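Local structure of Atp-dependent DNA ligase (Psychromonas sp., 4D05) at residues A[34-39]-A[53-59]; A[178-184]-A[231-237]. The protein probably seals nicks in duplex DNA at the expense of ATP, by way of an enzyme-adenylate intermediate, as a minimal-type bacterial DNA ligase. All blocks are in the same frame, centred on the assembly; numbering follows the deposited sequence.

Contact 1 lies in the nucleotidyltransferase part of the ligase, where the loop leaving strand 30-34 packs on residues 53-59, which run from helix 51-54 into a type I turn (I54 to F57) and the loop beyond. Contact 2 belongs to the OB-like part and pairs strands 179-190 and 232-237. Their centres are 40 Å apart, their nearest atoms about 27 Å, and they fall on opposite sides of the chain's centre without touching. The bound AMP is nearer to contact 2: the side chain of E179 is about 9 Å from it, that of L39 in contact 1 about 14 Å. Neither contact contributes a residue to the AMP pocket, whose K26 and K174 belong to other segments.

Contact 1: A[34-39]-A[53-59]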
ATOM      1  N   TRP A  34       9.841  12.892   9.255  1.00  2.09           N
ATOM      2  CA  TRP A  34      10.885  13.868   9.580  1.00  2.62           C
ATOM      3  C   TRP A  34      10.298  14.959  10.420  1.00  3.67           C
ATOM      4  O   TRP A  34       9.394  15.677  10.002  1.00  3.92           O
ATOM      5  CB  TRP A  34      11.468  14.446   8.300  1.00  3.93           C
ATOM      6  CG  TRP A  34      12.391  15.611   8.458  1.00  2.42           C
ATOM      7  CD1 TRP A  34      12.089  16.907   8.209  1.00  3.96           C
ATOM      8  CD2 TRP A  34      13.767  15.591   8.866  1.00  3.37           C
ATOM      9  NE1 TRP A  34      13.182  17.707   8.427  1.00  4.12           N
ATOM     10  CE2 TRP A  34      14.230  16.925   8.828  1.00  4.55           C
ATOM     11  CE3 TRP A  34      14.651  14.588   9.244  1.00  3.99           C
ATOM     12  CZ2 TRP A  34      15.528  17.269   9.170  1.00  6.30           C
ATOM     13  CZ3 TRP A  34      15.936  14.929   9.571  1.00  4.33           C
ATOM     14  CH2 TRP A  34      16.366  16.258   9.537  1.00  6.02           C
ATOM     15  N   ASN A  35      10.812  15.084  11.650  1.00  3.83           N
ATOM     16  CA  ASN A  35      10.221  16.020  12.564  1.00  4.64           C
ATOM     17  C   ASN A  35      10.910  17.377  12.565  1.00  5.62           C
ATOM     18  O   ASN A  35      10.593  18.214  13.408  1.00  7.64           O
ATOM     19  CB  ASN A  35      10.156  15.446  13.985  1.00  6.08           C
ATOM     20  CG  ASN A  35      11.518  15.286  14.635  1.00  5.86           C
ATOM     21  OD1 ASN A  35      12.520  15.582  14.049  1.00  4.65           O
ATOM     22  ND2 ASN A  35      11.529  14.822  15.880  1.00  6.92           N
ATOM     23  N   GLY A  36      11.861  17.566  11.651  1.00  4.70           N
ATOM     24  CA  GLY A  36      12.667  18.767  11.588  1.00  5.22           C
ATOM     25  C   GLY A  36      14.118  18.562  11.967  1.00  4.97           C
ATOM     26  O   GLY A  36      14.963  19.379  11.639  1.00  7.16           O
ATOM     27  N   HIS A  37      14.419  17.446  12.625  1.00  3.58           N
ATOM     28  CA  HIS A  37      15.811  17.133  12.961  1.00  3.61           C
ATOM     29  C   HIS A  37      16.179  15.647  12.955  1.00  4.08           C
ATOM     30  O   HIS A  37      17.355  15.320  13.017  1.00  4.07           O
ATOM     31  CB  HIS A  37      16.221  17.762  14.307  1.00  3.33           C
ATOM     32  CG  HIS A  37      15.406  17.293  15.475  1.00  4.58           C
ATOM     33  ND1 HIS A  37      14.203  17.861  15.830  1.00  6.18           N
ATOM     34  CD2 HIS A  37      15.647  16.330  16.394  1.00  7.15           C
ATOM     35  CE1 HIS A  37      13.721  17.253  16.894  1.00  6.68           C
ATOM     36  NE2 HIS A  37      14.585  16.321  17.259  1.00  7.51           N
ATOM     37  N   GLN A  38      15.194  14.756  12.864  1.00  3.64           N
ATOM     38  CA  GLN A  38      15.455  13.315  12.849  1.00  5.07           C
ATOM     39  C   GLN A  38      14.304  12.616  12.107  1.00  3.47           C
ATOM     40  O   GLN A  38      13.190  13.176  11.993  1.00  3.72           O
ATOM     41  CB  GLN A  38      15.618  12.750  14.249  1.00  6.47           C
ATOM     42  CG  GLN A  38      14.355  12.819  15.041  1.00  7.50           C
ATOM     43  CD  GLN A  38      14.526  12.784  16.572  1.00  8.74           C
ATOM     44  OE1 GLN A  38      13.541  12.961  17.304  1.00 11.83           O
ATOM     45  NE2 GLN A  38      15.749  12.590  17.058  1.00 10.48           N
ATOM     46  N   LEU A  39      14.585  11.411  11.647  1.00  2.87           N
ATOM     47  CA  LEU A  39      13.619  10.552  10.973  1.00  3.20           C
ATOM     48  C   LEU A  39      13.098   9.512  11.959  1.00  3.80           C
ATOM     49  O   LEU A  39      13.891   8.861  12.652  1.00  4.00           O
ATOM     50  CB  LEU A  39      14.276   9.834   9.777  1.00  2.75           C
ATOM     51  CG  LEU A  39      14.685  10.748   8.633  1.00  3.72           C
ATOM     52  CD1 LEU A  39      15.599  10.033   7.659  1.00  4.16           C
ATOM     53  CD2 LEU A  39      13.449  11.260   7.908  1.00  4.91           C
ATOM     54  N   PHE A  53      23.303  12.234   5.424  1.00  4.08           N
ATOM     55  CA  PHE A  53      22.042  11.916   4.734  1.00  4.39           C
ATOM     56  C   PHE A  53      20.995  13.010   4.982  1.00  5.14           C
ATOM     57  O   PHE A  53      20.284  13.418   4.074  1.00  5.86           O
ATOM     58  CB  PHE A  53      21.518  10.567   5.214  1.00  4.15           C
ATOM     59  CG  PHE A  53      20.310  10.082   4.455  1.00  3.87           C
ATOM     60  CD1 PHE A  53      20.467   9.388   3.242  1.00  3.83           C
ATOM     61  CD2 PHE A  53      19.029  10.294   4.943  1.00  3.97           C
ATOM     62  CE1 PHE A  53      19.348   8.960   2.540  1.00  4.93           C
ATOM     63  CE2 PHE A  53      17.929   9.857   4.230  1.00  4.55           C
ATOM     64  CZ  PHE A  53      18.095   9.196   3.034  1.00  4.77           C
ATOM     65  N   ILE A  54      20.935  13.510   6.213  1.00  5.25           N
ATOM     66  CA  ILE A  54      19.887  14.462   6.590  1.00  3.00           C
ATOM     67  C   ILE A  54      20.378  15.916   6.656  1.00  3.42           C
ATOM     68  O   ILE A  54      19.582  16.823   6.849  1.00  3.76           O
ATOM     69  CB  ILE A  54      19.289  14.112   7.947  1.00  4.04           C
ATOM     70  CG1 ILE A  54      20.364  14.230   9.040  1.00  7.92           C
ATOM     71  CG2 ILE A  54      18.601  12.706   7.918  1.00  5.40           C
ATOM     72  CD1 ILE A  54      19.811  14.117  10.479  1.00 10.28           C
ATOM     73  N   ALA A  55      21.685  16.133   6.511  1.00  5.85           N
ATOM     74  CA  ALA A  55      22.270  17.447   6.774  1.00  7.60           C
ATOM     75  C   ALA A  55      21.632  18.623   6.028  1.00  7.30           C
ATOM     76  O   ALA A  55      21.538  19.729   6.576  1.00  7.47           O
ATOM     77  CB  ALA A  55      23.754  17.420   6.485  1.00 11.77           C
ATOM     78  N   SER A  56      21.222  18.382   4.784  0.66  7.77           N
ATOM     79  CA  SER A  56      20.674  19.439   3.954  0.66  8.95           C
ATOM     80  C   SER A  56      19.177  19.687   4.170  0.66  6.52           C
ATOM     81  O   SER A  56      18.622  20.653   3.661  0.66  8.06           O
ATOM     82  CB  SER A  56      20.878  19.059   2.492  0.66 12.63           C
ATOM     83  OG  SER A  56      20.040  17.930   2.207  0.66 14.24           O
ATOM     84  N   PHE A  57      18.509  18.775   4.861  1.00  5.73           N
ATOM     85  CA  PHE A  57      17.048  18.796   4.930  1.00  5.30           C
ATOM     86  C   PHE A  57      16.556  20.080   5.593  1.00  4.22           C
ATOM     87  O   PHE A  57      17.177  20.584   6.543  1.00  6.81           O
ATOM     88  CB  PHE A  57      16.499  17.605   5.745  1.00  5.13           C
ATOM     89  CG  PHE A  57      16.594  16.254   5.059  1.00  4.63           C
ATOM     90  CD1 PHE A  57      17.301  16.067   3.867  1.00  5.70           C
ATOM     91  CD2 PHE A  57      15.957  15.181   5.632  1.00  6.21           C
ATOM     92  CE1 PHE A  57      17.373  14.798   3.284  1.00  5.03           C
ATOM     93  CE2 PHE A  57      16.016  13.917   5.091  1.00  5.95           C
ATOM     94  CZ  PHE A  57      16.724  13.710   3.892  1.00  6.05           C
ATOM     95  N   PRO A  58      15.439  20.614   5.116  1.00  4.83           N
ATOM     96  CA  PRO A  58      14.794  21.760   5.764  1.00  6.18           C
ATOM     97  C   PRO A  58      14.155  21.330   7.091  1.00  4.94           C
ATOM     98  O   PRO A  58      14.015  20.139   7.330  1.00  6.38           O
ATOM     99  CB  PRO A  58      13.717  22.159   4.760  1.00  7.61           C
ATOM    100  CG  PRO A  58      13.352  20.882   4.099  1.00  8.91           C
ATOM    101  CD  PRO A  58      14.655  20.116   3.977  1.00  7.64           C
ATOM    102  N   THR A  59      13.816  22.278   7.952  1.00  7.36           N
ATOM    103  CA  THR A  59      13.275  21.933   9.251  1.00  8.82           C
ATOM    104  C   THR A  59      11.755  21.747   9.201  1.00  6.76           C
ATOM    105  O   THR A  59      11.131  21.349  10.186  1.00  9.71           O
ATOM    106  CB  THR A  59      13.716  22.899  10.363  1.00 10.26           C
ATOM    107  OG1 THR A  59      13.515  24.236   9.940  1.00 10.16           O
ATOM    108  CG2 THR A  59      15.213  22.713  10.666  1.00 10.28           C
TER
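I54, F57 and P58 pack around the indole of W34. Swung out with CG anti to the backbone N (chi1 171°), the indole is met over one face by the edge of the F57 ring in a T-shaped (edge-to-face) pair, centroids 5.1 Å apart and planes at 75°. CB of F57 presses on the six-membered ring as well, 3.6 Å from CZ2 of W34. I54 approaches obliquely with CB and CG2, its CB lying 3.8 Å from CZ3 of W34, and its CG2 continues to CD1 of L39, which also meets CE2 of F53 at 4.1 Å. On the opposite indole face lies the peptide of G36 and H37. M62 of strand 62-67 touches both W34 and F57.

W34, L39, F53 and F57 are buried, but packing thins toward the loop tip, where H37 and T59 are exposed to solvent. There G36 CA lies 3.3 Å from T59 O, and CG2 of T59 beside G36 O. The tip is shaped from within: N35 OD1 accepts from H37 N, an Asx turn, and from Q38 N, an Asx motif, from opposite faces of its plane.

A single hydrogen bond crosses the contact, from W34 NE1 to P58 O (2.8 Å, 144° at the hydrogen). It satisfies the indole N-H of a buried tryptophan and, with the packing on both faces, helps to hold the ring in this rotation within a largely apolar patch.

Contact 2: A[178-184]-A[231-237]; sequences FEDAEAT and SLITYRF
R236 and F178 stack at one end of an antiparallel strand pair. The arginine can be followed outward: with D180 in one of its two conformers, CB lies 3.3 Å from OD1 of D180, CG touches both that oxygen and CD1 of F178, and CD sits over the phenyl face, 3.6 Å from its centroid, as a CH-pi contact. A bend at chi3 (-59°) then lays the guanidinium flat on the ring, its CZ 3.9 Å from the F178 centroid with planes only 9° apart, a cation-pi stack; NH1 ends near CZ and CE2 of the ring, NH2 near CZ and CE1. In the same conformer of D180, NE makes a weak hydrogen bond, part of a salt bridge, to OD1 (3.3 Å), and the carboxylate is nearly coplanar with the guanidinium.

On the same sheet face E182 folds back at chi2 (68°), bringing OE2 to the hydroxyl of T234, which donates to it at 2.8 Å. That hydroxyl is also bonded to R255 of strand 250-256.

The other face carries the rings of Y235 and F237. CB of E179 sits over one face of F237, a CH-pi contact 3.7 Å from its centroid, while E179 OE2 is held by G239 N. Y235 OH is bonded to N206 and bridged by water to E182 O.

Backbone pairs at E179–F237, A181–Y235 and A183–I233 each close two hydrogen bonds, consistent with the five-stranded OB fold that follows the nucleotidyltransferase domain in ATP-dependent DNA ligases.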
ATOM      1  N   PHE A 178      -5.545  -5.660  -6.383  1.00 10.23           N
ATOM      2  CA  PHE A 178      -6.323  -6.512  -5.538  1.00  9.56           C
ATOM      3  C   PHE A 178      -5.882  -6.448  -4.082  1.00  9.03           C
ATOM      4  O   PHE A 178      -4.848  -5.863  -3.723  1.00  9.79           O
ATOM      5  CB  PHE A 178      -6.230  -7.961  -6.033  1.00  9.33           C
ATOM      6  CG  PHE A 178      -4.840  -8.466  -6.104  1.00 13.57           C
ATOM      7  CD1 PHE A 178      -4.203  -8.937  -4.967  1.00 14.31           C
ATOM      8  CD2 PHE A 178      -4.149  -8.460  -7.311  1.00 15.49           C
ATOM      9  CE1 PHE A 178      -2.888  -9.408  -5.033  1.00 17.52           C
ATOM     10  CE2 PHE A 178      -2.841  -8.919  -7.381  1.00 16.03           C
ATOM     11  CZ  PHE A 178      -2.209  -9.394  -6.233  1.00 15.54           C
ATOM     12  N   GLU A 179      -6.731  -7.070  -3.267  1.00 11.51           N
ATOM     13  CA  GLU A 179      -6.559  -7.272  -1.839  1.00 13.23           C
ATOM     14  C   GLU A 179      -6.531  -8.796  -1.577  1.00 12.72           C
ATOM     15  O   GLU A 179      -7.107  -9.570  -2.331  1.00 11.37           O
ATOM     16  CB  GLU A 179      -7.782  -6.669  -1.089  1.00 16.39           C
ATOM     17  CG  GLU A 179      -8.062  -5.157  -1.347  1.00 22.58           C
ATOM     18  CD  GLU A 179      -9.377  -4.682  -0.688  1.00 25.12           C
ATOM     19  OE1 GLU A 179      -9.458  -4.756   0.575  1.00 26.05           O
ATOM     20  OE2 GLU A 179     -10.331  -4.266  -1.430  1.00 21.41           O
ATOM     21  N   ASP A 180      -5.767  -9.200  -0.567  0.66 12.02           N
ATOM     22  CA  ASP A 180      -5.735 -10.592  -0.094  0.66 11.11           C
ATOM     23  C   ASP A 180      -6.242 -10.621   1.369  0.66 10.72           C
ATOM     24  O   ASP A 180      -6.151  -9.621   2.091  0.66 14.01           O
ATOM     25  CB  ASP A 180      -4.314 -11.187  -0.199  0.66 18.34           C
ATOM     26  CG  ASP A 180      -3.926 -11.601  -1.631  0.66 27.69           C
ATOM     27  OD1 ASP A 180      -4.758 -11.481  -2.561  0.66 28.16           O
ATOM     28  OD2 ASP A 180      -2.776 -12.076  -1.822  0.66 31.27           O
ATOM     29  N   ALA A 181      -6.797 -11.752   1.806  1.00  9.92           N
ATOM     30  CA  ALA A 181      -7.173 -11.924   3.198  1.00  8.33           C
ATOM     31  C   ALA A 181      -7.305 -13.419   3.462  1.00  7.34           C
ATOM     32  O   ALA A 181      -7.188 -14.230   2.527  1.00  6.74           O
ATOM     33  CB  ALA A 181      -8.449 -11.253   3.447  1.00  9.74           C
ATOM     34  N   GLU A 182      -7.523 -13.778   4.727  1.00  8.15           N
ATOM     35  CA  GLU A 182      -7.646 -15.191   5.111  1.00  6.58           C
ATOM     36  C   GLU A 182      -9.061 -15.628   5.481  1.00  7.27           C
ATOM     37  O   GLU A 182      -9.901 -14.846   5.950  1.00  6.62           O
ATOM     38  CB  GLU A 182      -6.670 -15.536   6.258  1.00  9.45           C
ATOM     39  CG  GLU A 182      -5.203 -15.694   5.796  1.00 10.96           C
ATOM     40  CD  GLU A 182      -4.586 -14.390   5.335  1.00 12.59           C
ATOM     41  OE1 GLU A 182      -4.442 -13.482   6.178  1.00 14.32           O
ATOM     42  OE2 GLU A 182      -4.223 -14.266   4.140  1.00 12.25           O
ATOM     43  N   ALA A 183      -9.318 -16.911   5.272  1.00  7.74           N
ATOM     44  CA  ALA A 183     -10.609 -17.498   5.623  1.00  5.51           C
ATOM     45  C   ALA A 183     -10.410 -18.970   5.893  1.00  6.31           C
ATOM     46  O   ALA A 183      -9.419 -19.556   5.460  1.00  6.60           O
ATOM     47  CB  ALA A 183     -11.618 -17.332   4.505  1.00  5.23           C
ATOM     48  N   THR A 184     -11.388 -19.575   6.564  1.00  5.13           N
ATOM     49  CA  THR A 184     -11.326 -20.995   6.883  1.00  6.29           C
ATOM     50  C   THR A 184     -12.228 -21.778   5.931  1.00  5.43           C
ATOM     51  O   THR A 184     -13.378 -21.405   5.725  1.00  4.92           O
ATOM     52  CB  THR A 184     -11.767 -21.227   8.339  1.00  7.13           C
ATOM     53  OG1 THR A 184     -10.862 -20.560   9.216  1.00  8.92           O
ATOM     54  CG2 THR A 184     -11.810 -22.717   8.698  1.00  7.82           C
ATOM     55  N   SER A 231      -8.854 -25.848   6.870  1.00  6.97           N
ATOM     56  CA  SER A 231      -7.622 -25.144   6.613  1.00  8.38           C
ATOM     57  C   SER A 231      -7.853 -23.639   6.513  1.00  7.34           C
ATOM     58  O   SER A 231      -8.959 -23.172   6.172  1.00  7.09           O
ATOM     59  CB  SER A 231      -6.924 -25.675   5.371  1.00  9.24           C
ATOM     60  OG  SER A 231      -7.662 -25.473   4.180  1.00  9.94           O
ATOM     61  N   LEU A 232      -6.807 -22.895   6.868  1.00  6.68           N
ATOM     62  CA  LEU A 232      -6.795 -21.456   6.704  1.00  6.33           C
ATOM     63  C   LEU A 232      -6.176 -21.175   5.351  1.00  6.40           C
ATOM     64  O   LEU A 232      -5.064 -21.609   5.089  1.00  6.45           O
ATOM     65  CB  LEU A 232      -5.961 -20.804   7.819  1.00  7.63           C
ATOM     66  CG  LEU A 232      -5.997 -19.267   7.807  1.00  7.78           C
ATOM     67  CD1 LEU A 232      -7.358 -18.772   8.274  1.00  8.74           C
ATOM     68  CD2 LEU A 232      -4.838 -18.675   8.658  1.00 10.60           C
ATOM     69  N   ILE A 233      -6.914 -20.479   4.485  1.00  7.14           N
ATOM     70  CA  ILE A 233      -6.468 -20.200   3.139  1.00  7.57           C
ATOM     71  C   ILE A 233      -6.445 -18.706   2.935  1.00  6.49           C
ATOM     72  O   ILE A 233      -7.086 -17.967   3.686  1.00  6.36           O
ATOM     73  CB  ILE A 233      -7.350 -20.909   2.066  1.00  6.10           C
ATOM     74  CG1 ILE A 233      -8.816 -20.430   2.079  1.00  7.16           C
ATOM     75  CG2 ILE A 233      -7.267 -22.422   2.304  1.00  6.23           C
ATOM     76  CD1 ILE A 233      -9.079 -19.184   1.286  1.00  9.45           C
ATOM     77  N   THR A 234      -5.702 -18.280   1.908  1.00  5.50           N
ATOM     78  CA  THR A 234      -5.712 -16.897   1.484  1.00  6.30           C
ATOM     79  C   THR A 234      -6.531 -16.801   0.211  1.00  7.42           C
ATOM     80  O   THR A 234      -6.382 -17.631  -0.698  1.00  7.06           O
ATOM     81  CB  THR A 234      -4.298 -16.405   1.196  1.00  6.79           C
ATOM     82  OG1 THR A 234      -3.569 -16.348   2.428  1.00  9.85           O
ATOM     83  CG2 THR A 234      -4.335 -15.009   0.581  1.00  7.03           C
ATOM     84  N   TYR A 235      -7.400 -15.795   0.169  1.00  6.05           N
ATOM     85  CA  TYR A 235      -8.175 -15.502  -1.021  1.00  5.05           C
ATOM     86  C   TYR A 235      -7.875 -14.078  -1.454  1.00  6.35           C
ATOM     87  O   TYR A 235      -7.386 -13.274  -0.662  1.00  6.74           O
ATOM     88  CB  TYR A 235      -9.662 -15.706  -0.788  1.00  4.56           C
ATOM     89  CG  TYR A 235     -10.272 -14.789   0.232  1.00  5.02           C
ATOM     90  CD1 TYR A 235     -10.236 -15.107   1.584  1.00  5.15           C
ATOM     91  CD2 TYR A 235     -10.902 -13.627  -0.155  1.00  5.75           C
ATOM     92  CE1 TYR A 235     -10.800 -14.258   2.542  1.00  5.08           C
ATOM     93  CE2 TYR A 235     -11.470 -12.774   0.777  1.00  5.72           C
ATOM     94  CZ  TYR A 235     -11.407 -13.084   2.128  1.00  6.07           C
ATOM     95  OH  TYR A 235     -11.998 -12.228   3.052  1.00  8.47           O
ATOM     96  N   ARG A 236      -8.176 -13.810  -2.717  1.00  7.71           N
ATOM     97  CA  ARG A 236      -7.910 -12.536  -3.345  1.00  7.20           C
ATOM     98  C   ARG A 236      -9.244 -11.944  -3.750  1.00  7.15           C
ATOM     99  O   ARG A 236     -10.186 -12.681  -4.078  1.00  8.30           O
ATOM    100  CB  ARG A 236      -7.004 -12.789  -4.553  1.00  8.78           C
ATOM    101  CG  ARG A 236      -6.653 -11.557  -5.339  1.00 11.50           C
ATOM    102  CD  ARG A 236      -5.600 -11.874  -6.352  1.00 13.76           C
ATOM    103  NE  ARG A 236      -4.377 -12.387  -5.734  1.00 15.63           N
ATOM    104  CZ  ARG A 236      -3.310 -12.773  -6.433  1.00 23.84           C
ATOM    105  NH1 ARG A 236      -3.301 -12.705  -7.774  1.00 27.76           N
ATOM    106  NH2 ARG A 236      -2.240 -13.225  -5.807  1.00 25.98           N
ATOM    107  N   PHE A 237      -9.373 -10.616  -3.664  1.00  7.71           N
ATOM    108  CA  PHE A 237     -10.647  -9.975  -3.937  1.00  7.84           C
ATOM    109  C   PHE A 237     -10.434  -8.489  -4.185  1.00  9.27           C
ATOM    110  O   PHE A 237      -9.338  -7.989  -4.036  1.00 10.40           O
ATOM    111  CB  PHE A 237     -11.594 -10.173  -2.745  1.00  8.30           C
ATOM    112  CG  PHE A 237     -11.189  -9.404  -1.515  1.00 10.20           C
ATOM    113  CD1 PHE A 237     -10.177  -9.855  -0.706  1.00  9.79           C
ATOM    114  CD2 PHE A 237     -11.834  -8.212  -1.167  1.00 10.85           C
ATOM    115  CE1 PHE A 237      -9.803  -9.149   0.433  1.00 10.89           C
ATOM    116  CE2 PHE A 237     -11.462  -7.505  -0.011  1.00 12.75           C
ATOM    117  CZ  PHE A 237     -10.447  -7.990   0.786  1.00 11.56           C
TER
HETATM  118  O   HOH W   1     -10.883 -12.204   5.924  0.95 17.85           O